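Local coordinates for protein glutathione synthetase-like effector 30 (Gpa-GSS30-apo) (Globodera pallida, PDB 5OET) that is a plant-parasitic nematode effector related to glutathione synthetase, a family that joins glycine to gamma-glutamylcysteine using ATP, at residues 84-96 against 200-212. Residues are numbered along the deposited sequence; the frame is centred on the assembly and turned at random.
Sequences TQFLPLSLYPSPF and FSRLHRRMVSNAG
His204 reaches from helix 196-210 into the bend between strands 83-90 and 94-96, where its NE2 donates to Ser90 O at 2.6 Å. The N-H...O angle is 152°, and the donor sits above the carbonyl plane. The peptide joining Tyr92 to Pro93 lies across one face of the imidazole. Histidine suits this buried place because its second nitrogen, ND1, is also hydrogen-bonded, to Ser521 OG of strand 517-524. Beyond it, CG and CD of the rigid Pro93 ring both lie 3.4 Å from Val208 CG2. The helix thus packs against the turn linking two strands of the large mixed sheet, within the eukaryotic glutathione synthase fold. One turn earlier in the helix, Phe200 CZ lies 3.9 Å from Leu87 CB at the ring edge. Leu89 CB lies 3.6 Å from Phe200 CE1, and its CD2 meets Leu203 CD2; these bulky apolar groups suit a buried helix-strand interface. Flexible Met207 bends at chi2 and chi3, bringing CE within 3.8 Å of Leu91 CD1, while flat Tyr92 packs CE1 against Met207 CB. Packing loosens at Ala211, whose CB is 4.1 Å from Tyr92 OH. Away from this apolar contact, Arg206 bridges to Asp53 and to Glu270 of the second subunit. At exposed Gly212, positive phi, which favours glycine, and two bonds back into the last turn make a Schellman motif.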
ATOM      1  N   THR A  84      -6.312  -8.085   6.217  1.00 46.91           N
ATOM      2  CA  THR A  84      -5.080  -7.393   6.512  1.00 45.15           C
ATOM      3  C   THR A  84      -5.251  -6.332   7.593  1.00 43.48           C
ATOM      4  O   THR A  84      -6.330  -5.760   7.768  1.00 41.42           O
ATOM      5  CB  THR A  84      -4.457  -6.750   5.265  1.00 44.80           C
ATOM      6  OG1 THR A  84      -5.421  -5.926   4.616  1.00 46.07           O
ATOM      7  CG2 THR A  84      -3.964  -7.806   4.310  1.00 44.93           C
ATOM      8  N   GLN A  85      -4.137  -6.100   8.294  1.00 42.46           N
ATOM      9  CA  GLN A  85      -4.033  -5.160   9.402  1.00 42.23           C
ATOM     10  C   GLN A  85      -2.708  -4.429   9.291  1.00 40.33           C
ATOM     11  O   GLN A  85      -1.748  -5.017   8.816  1.00 39.03           O
ATOM     12  CB  GLN A  85      -4.111  -5.896  10.748  1.00 42.85           C
ATOM     13  CG  GLN A  85      -4.335  -4.991  11.942  1.00 43.92           C
ATOM     14  CD  GLN A  85      -5.564  -4.109  11.776  1.00 45.62           C
ATOM     15  OE1 GLN A  85      -5.495  -3.013  11.179  1.00 45.93           O
ATOM     16  NE2 GLN A  85      -6.702  -4.577  12.305  1.00 47.80           N
ATOM     17  N   PHE A  86      -2.658  -3.165   9.723  1.00 39.46           N
ATOM     18  CA  PHE A  86      -1.416  -2.384   9.630  1.00 39.47           C
ATOM     19  C   PHE A  86      -0.452  -2.827  10.716  1.00 39.51           C
ATOM     20  O   PHE A  86      -0.868  -3.403  11.726  1.00 38.65           O
ATOM     21  CB  PHE A  86      -1.624  -0.848   9.633  1.00 39.63           C
ATOM     22  CG  PHE A  86      -2.036  -0.270  10.970  1.00 41.21           C
ATOM     23  CD1 PHE A  86      -3.391  -0.218  11.342  1.00 42.13           C
ATOM     24  CD2 PHE A  86      -1.089   0.237  11.843  1.00 40.20           C
ATOM     25  CE1 PHE A  86      -3.768   0.299  12.567  1.00 42.45           C
ATOM     26  CE2 PHE A  86      -1.466   0.754  13.058  1.00 40.98           C
ATOM     27  CZ  PHE A  86      -2.799   0.785  13.427  1.00 42.34           C
ATOM     28  N   LEU A  87       0.831  -2.576  10.477  1.00 38.87           N
ATOM     29  CA  LEU A  87       1.888  -2.994  11.384  1.00 39.53           C
ATOM     30  C   LEU A  87       2.095  -1.925  12.449  1.00 40.47           C
ATOM     31  O   LEU A  87       2.182  -0.748  12.121  1.00 41.69           O
ATOM     32  CB  LEU A  87       3.180  -3.193  10.604  1.00 38.99           C
ATOM     33  CG  LEU A  87       3.186  -4.317   9.552  1.00 38.62           C
ATOM     34  CD1 LEU A  87       4.469  -4.280   8.727  1.00 37.58           C
ATOM     35  CD2 LEU A  87       3.004  -5.684  10.181  1.00 37.94           C
ATOM     36  N   PRO A  88       2.193  -2.316  13.726  1.00 41.64           N
ATOM     37  CA  PRO A  88       2.395  -1.268  14.718  1.00 42.64           C
ATOM     38  C   PRO A  88       3.702  -0.481  14.496  1.00 41.98           C
ATOM     39  O   PRO A  88       4.726  -1.049  14.138  1.00 41.59           O
ATOM     40  CB  PRO A  88       2.411  -2.041  16.040  1.00 43.52           C
ATOM     41  CG  PRO A  88       2.882  -3.392  15.661  1.00 43.50           C
ATOM     42  CD  PRO A  88       2.209  -3.646  14.344  1.00 42.47           C
ATOM     43  N   LEU A  89       3.621   0.817  14.734  1.00 42.05           N
ATOM     44  CA  LEU A  89       4.630   1.782  14.344  1.00 42.83           C
ATOM     45  C   LEU A  89       4.759   2.874  15.399  1.00 42.50           C
ATOM     46  O   LEU A  89       3.835   3.138  16.178  1.00 43.75           O
ATOM     47  CB  LEU A  89       4.253   2.406  13.005  1.00 44.63           C
ATOM     48  CG  LEU A  89       2.872   3.113  12.907  1.00 46.92           C
ATOM     49  CD1 LEU A  89       2.994   4.619  13.063  1.00 48.60           C
ATOM     50  CD2 LEU A  89       2.153   2.825  11.595  1.00 47.41           C
ATOM     51  N   SER A  90       5.924   3.487  15.443  1.00 41.21           N
ATOM     52  CA  SER A  90       6.108   4.672  16.244  1.00 42.20           C
ATOM     53  C   SER A  90       5.611   5.811  15.368  1.00 41.73           C
ATOM     54  O   SER A  90       5.752   5.747  14.132  1.00 40.65           O
ATOM     55  CB  SER A  90       7.573   4.862  16.605  1.00 42.67           C
ATOM     56  OG  SER A  90       8.345   4.974  15.430  1.00 42.00           O
ATOM     57  N   LEU A  91       5.019   6.830  15.991  1.00 40.83           N
ATOM     58  CA  LEU A  91       4.434   7.932  15.242  1.00 40.62           C
ATOM     59  C   LEU A  91       5.513   8.773  14.557  1.00 41.07           C
ATOM     60  O   LEU A  91       5.339   9.214  13.404  1.00 41.15           O
ATOM     61  CB  LEU A  91       3.595   8.817  16.158  1.00 42.07           C
ATOM     62  CG  LEU A  91       2.756   9.935  15.509  1.00 42.22           C
ATOM     63  CD1 LEU A  91       1.811   9.433  14.443  1.00 42.09           C
ATOM     64  CD2 LEU A  91       1.946  10.661  16.560  1.00 43.57           C
ATOM     65  N   TYR A  92       6.618   8.976  15.268  1.00 40.49           N
ATOM     66  CA  TYR A  92       7.702   9.805  14.810  1.00 41.53           C
ATOM     67  C   TYR A  92       8.977   9.004  14.911  1.00 41.85           C
ATOM     68  O   TYR A  92       9.053   8.033  15.683  1.00 41.46           O
ATOM     69  CB  TYR A  92       7.795  11.085  15.660  1.00 44.46           C
ATOM     70  CG  TYR A  92       6.707  12.090  15.343  1.00 45.83           C
ATOM     71  CD1 TYR A  92       6.731  12.802  14.150  1.00 46.12           C
ATOM     72  CD2 TYR A  92       5.639  12.305  16.227  1.00 48.52           C
ATOM     73  CE1 TYR A  92       5.729  13.703  13.833  1.00 47.36           C
ATOM     74  CE2 TYR A  92       4.618  13.219  15.922  1.00 49.46           C
ATOM     75  CZ  TYR A  92       4.670  13.917  14.712  1.00 49.21           C
ATOM     76  OH  TYR A  92       3.697  14.836  14.371  1.00 49.38           O
ATOM     77  N   PRO A  93       9.992   9.390  14.127  1.00 42.66           N
ATOM     78  CA  PRO A  93      11.240   8.645  14.184  1.00 43.35           C
ATOM     79  C   PRO A  93      11.941   8.908  15.505  1.00 45.09           C
ATOM     80  O   PRO A  93      11.899  10.022  16.005  1.00 46.20           O
ATOM     81  CB  PRO A  93      12.030   9.163  12.977  1.00 43.24           C
ATOM     82  CG  PRO A  93      11.409  10.452  12.598  1.00 43.37           C
ATOM     83  CD  PRO A  93      10.026  10.492  13.153  1.00 42.83           C
ATOM     84  N   SER A  94      12.513   7.868  16.093  1.00 47.02           N
ATOM     85  CA  SER A  94      13.173   7.979  17.399  1.00 49.27           C
ATOM     86  C   SER A  94      14.572   8.536  17.173  1.00 49.89           C
ATOM     87  O   SER A  94      15.198   8.206  16.164  1.00 48.24           O
ATOM     88  CB  SER A  94      13.258   6.617  18.091  1.00 49.96           C
ATOM     89  OG  SER A  94      11.972   6.174  18.518  1.00 51.05           O
ATOM     90  N   PRO A  95      15.058   9.390  18.090  1.00 51.00           N
ATOM     91  CA  PRO A  95      16.411   9.927  17.919  1.00 52.32           C
ATOM     92  C   PRO A  95      17.495   8.864  18.128  1.00 53.38           C
ATOM     93  O   PRO A  95      17.325   7.940  18.927  1.00 54.02           O
ATOM     94  CB  PRO A  95      16.506  11.021  18.978  1.00 52.63           C
ATOM     95  CG  PRO A  95      15.487  10.651  19.991  1.00 52.60           C
ATOM     96  CD  PRO A  95      14.383   9.965  19.264  1.00 51.37           C
ATOM     97  N   PHE A  96      18.590   9.002  17.395  1.00 53.99           N
ATOM     98  CA  PHE A  96      19.675   8.031  17.411  1.00 53.88           C
ATOM     99  C   PHE A  96      20.980   8.787  17.059  1.00 54.11           C
ATOM    100  O   PHE A  96      20.983   9.631  16.149  1.00 52.90           O
ATOM    101  CB  PHE A  96      19.390   6.867  16.416  1.00 52.42           C
ATOM    102  CG  PHE A  96      20.193   5.614  16.697  1.00 52.28           C
ATOM    103  CD1 PHE A  96      19.749   4.680  17.622  1.00 51.79           C
ATOM    104  CD2 PHE A  96      21.414   5.384  16.057  1.00 52.87           C
ATOM    105  CE1 PHE A  96      20.498   3.543  17.900  1.00 51.83           C
ATOM    106  CE2 PHE A  96      22.168   4.246  16.333  1.00 52.48           C
ATOM    107  CZ  PHE A  96      21.705   3.324  17.254  1.00 51.85           C
ATOM    108  N   PHE A 200       8.367   2.423   5.903  1.00 37.13           N
ATOM    109  CA  PHE A 200       8.383   3.123   7.191  1.00 37.83           C
ATOM    110  C   PHE A 200       9.274   4.345   7.103  1.00 38.05           C
ATOM    111  O   PHE A 200       8.948   5.414   7.632  1.00 40.85           O
ATOM    112  CB  PHE A 200       8.821   2.213   8.355  1.00 37.98           C
ATOM    113  CG  PHE A 200       7.711   1.368   8.884  1.00 38.79           C
ATOM    114  CD1 PHE A 200       6.588   1.969   9.438  1.00 39.02           C
ATOM    115  CD2 PHE A 200       7.753  -0.032   8.795  1.00 39.20           C
ATOM    116  CE1 PHE A 200       5.528   1.204   9.902  1.00 38.63           C
ATOM    117  CE2 PHE A 200       6.686  -0.797   9.258  1.00 38.48           C
ATOM    118  CZ  PHE A 200       5.570  -0.172   9.808  1.00 38.53           C
ATOM    119  N   SER A 201      10.391   4.182   6.423  1.00 38.41           N
ATOM    120  CA  SER A 201      11.318   5.269   6.149  1.00 40.40           C
ATOM    121  C   SER A 201      10.564   6.428   5.500  1.00 40.45           C
ATOM    122  O   SER A 201      10.643   7.549   5.978  1.00 41.28           O
ATOM    123  CB  SER A 201      12.456   4.746   5.261  1.00 41.01           C
ATOM    124  OG  SER A 201      13.481   5.678   5.074  1.00 41.83           O
ATOM    125  N   ARG A 202       9.790   6.141   4.459  1.00 41.70           N
ATOM    126  CA  ARG A 202       8.946   7.156   3.802  1.00 44.21           C
ATOM    127  C   ARG A 202       7.838   7.706   4.704  1.00 42.48           C
ATOM    128  O   ARG A 202       7.524   8.904   4.637  1.00 43.14           O
ATOM    129  CB  ARG A 202       8.324   6.632   2.479  1.00 46.72           C
ATOM    130  CG  ARG A 202       9.318   6.566   1.308  1.00 49.58           C
ATOM    131  CD  ARG A 202       8.644   6.406  -0.055  1.00 52.62           C
ATOM    132  NE  ARG A 202       7.875   5.149  -0.118  1.00 55.44           N
ATOM    133  CZ  ARG A 202       6.616   5.005  -0.543  1.00 56.30           C
ATOM    134  NH1 ARG A 202       5.913   6.048  -1.039  1.00 55.35           N
ATOM    135  NH2 ARG A 202       6.057   3.778  -0.508  1.00 55.30           N
ATOM    136  N   LEU A 203       7.233   6.832   5.508  1.00 40.39           N
ATOM    137  CA  LEU A 203       6.175   7.246   6.434  1.00 39.81           C
ATOM    138  C   LEU A 203       6.667   8.343   7.359  1.00 40.79           C
ATOM    139  O   LEU A 203       6.024   9.373   7.501  1.00 40.53           O
ATOM    140  CB  LEU A 203       5.662   6.074   7.285  1.00 38.01           C
ATOM    141  CG  LEU A 203       4.566   6.407   8.312  1.00 38.04           C
ATOM    142  CD1 LEU A 203       3.450   7.255   7.710  1.00 37.50           C
ATOM    143  CD2 LEU A 203       4.012   5.130   8.918  1.00 38.64           C
ATOM    144  N   HIS A 204       7.812   8.092   7.979  1.00 41.79           N
ATOM    145  CA  HIS A 204       8.361   8.990   8.978  1.00 42.52           C
ATOM    146  C   HIS A 204       8.955  10.253   8.402  1.00 43.83           C
ATOM    147  O   HIS A 204       8.930  11.273   9.069  1.00 44.52           O
ATOM    148  CB  HIS A 204       9.395   8.270   9.840  1.00 42.46           C
ATOM    149  CG  HIS A 204       8.797   7.357  10.850  1.00 42.67           C
ATOM    150  ND1 HIS A 204       9.549   6.462  11.577  1.00 45.04           N
ATOM    151  CD2 HIS A 204       7.520   7.202  11.266  1.00 43.03           C
ATOM    152  CE1 HIS A 204       8.758   5.799  12.402  1.00 45.49           C
ATOM    153  NE2 HIS A 204       7.520   6.227  12.229  1.00 43.71           N
ATOM    154  N   ARG A 205       9.494  10.204   7.185  1.00 45.53           N
ATOM    155  CA  ARG A 205       9.961  11.433   6.533  1.00 48.14           C
ATOM    156  C   ARG A 205       8.772  12.374   6.288  1.00 47.68           C
ATOM    157  O   ARG A 205       8.891  13.587   6.394  1.00 47.42           O
ATOM    158  CB  ARG A 205      10.687  11.121   5.232  1.00 50.97           C
ATOM    159  CG  ARG A 205      11.449  12.304   4.630  1.00 55.41           C
ATOM    160  CD  ARG A 205      11.993  12.018   3.221  1.00 58.46           C
ATOM    161  NE  ARG A 205      12.597  10.679   3.145  1.00 59.90           N
ATOM    162  CZ  ARG A 205      13.851  10.372   3.468  1.00 61.89           C
ATOM    163  NH1 ARG A 205      14.722  11.301   3.883  1.00 62.54           N
ATOM    164  NH2 ARG A 205      14.247   9.105   3.377  1.00 63.85           N
ATOM    165  N   ARG A 206       7.624  11.773   6.000  1.00 46.86           N
ATOM    166  CA  ARG A 206       6.400  12.485   5.743  1.00 47.92           C
ATOM    167  C   ARG A 206       5.834  13.120   7.017  1.00 47.00           C
ATOM    168  O   ARG A 206       5.462  14.283   6.992  1.00 46.64           O
ATOM    169  CB  ARG A 206       5.388  11.533   5.090  1.00 49.39           C
ATOM    170  CG  ARG A 206       4.095  12.181   4.631  1.00 50.76           C
ATOM    171  CD  ARG A 206       3.081  11.135   4.176  1.00 51.83           C
ATOM    172  NE  ARG A 206       1.733  11.693   4.326  1.00 53.12           N
ATOM    173  CZ  ARG A 206       0.953  11.585   5.409  1.00 53.44           C
ATOM    174  NH1 ARG A 206       1.316  10.868   6.484  1.00 54.68           N
ATOM    175  NH2 ARG A 206      -0.232  12.179   5.394  1.00 51.36           N
ATOM    176  N   MET A 207       5.772  12.368   8.112  1.00 45.86           N
ATOM    177  CA  MET A 207       5.281  12.900   9.398  1.00 46.75           C
ATOM    178  C   MET A 207       6.116  14.075   9.899  1.00 47.02           C
ATOM    179  O   MET A 207       5.583  15.114  10.308  1.00 48.75           O
ATOM    180  CB  MET A 207       5.292  11.832  10.503  1.00 48.01           C
ATOM    181  CG  MET A 207       4.502  10.572  10.231  1.00 49.72           C
ATOM    182  SD  MET A 207       2.828  10.923   9.696  1.00 51.92           S
ATOM    183  CE  MET A 207       2.081  11.392  11.256  1.00 52.94           C
ATOM    184  N   VAL A 208       7.428  13.880   9.887  1.00 45.35           N
ATOM    185  CA  VAL A 208       8.393  14.889  10.298  1.00 46.10           C
ATOM    186  C   VAL A 208       8.244  16.148   9.442  1.00 47.47           C
ATOM    187  O   VAL A 208       7.982  17.212   9.953  1.00 46.69           O
ATOM    188  CB  VAL A 208       9.810  14.302  10.199  1.00 45.18           C
ATOM    189  CG1 VAL A 208      10.879  15.377  10.199  1.00 46.90           C
ATOM    190  CG2 VAL A 208      10.034  13.312  11.327  1.00 44.04           C
ATOM    191  N   SER A 209       8.390  15.986   8.134  1.00 50.31           N
ATOM    192  CA  SER A 209       8.143  17.042   7.145  1.00 51.66           C
ATOM    193  C   SER A 209       6.786  17.754   7.279  1.00 51.75           C
ATOM    194  O   SER A 209       6.718  18.963   7.143  1.00 55.70           O
ATOM    195  CB  SER A 209       8.260  16.436   5.734  1.00 51.33           C
ATOM    196  OG  SER A 209       7.963  17.392   4.737  1.00 53.24           O
ATOM    197  N   ASN A 210       5.715  17.013   7.524  1.00 51.68           N
ATOM    198  CA  ASN A 210       4.376  17.609   7.693  1.00 52.78           C
ATOM    199  C   ASN A 210       4.246  18.451   8.949  1.00 53.94           C
ATOM    200  O   ASN A 210       3.369  19.295   9.005  1.00 55.72           O
ATOM    201  CB  ASN A 210       3.267  16.541   7.762  1.00 52.64           C
ATOM    202  CG  ASN A 210       2.701  16.157   6.410  1.00 52.87           C
ATOM    203  OD1 ASN A 210       2.869  16.858   5.406  1.00 53.43           O
ATOM    204  ND2 ASN A 210       1.982  15.037   6.394  1.00 53.04           N
ATOM    205  N   ALA A 211       5.077  18.188   9.955  1.00 54.77           N
ATOM    206  CA  ALA A 211       5.110  18.966  11.196  1.00 56.45           C
ATOM    207  C   ALA A 211       6.144  20.113  11.193  1.00 58.71           C
ATOM    208  O   ALA A 211       6.332  20.764  12.213  1.00 59.48           O
ATOM    209  CB  ALA A 211       5.376  18.038  12.370  1.00 56.13           C
ATOM    210  N   GLY A 212       6.820  20.347  10.064  1.00 59.98           N
ATOM    211  CA  GLY A 212       7.753  21.464   9.930  1.00 61.68           C
ATOM    212  C   GLY A 212       9.204  21.182  10.255  1.00 63.39           C
ATOM    213  O   GLY A 212      10.076  21.964   9.888  1.00 66.40           O
TER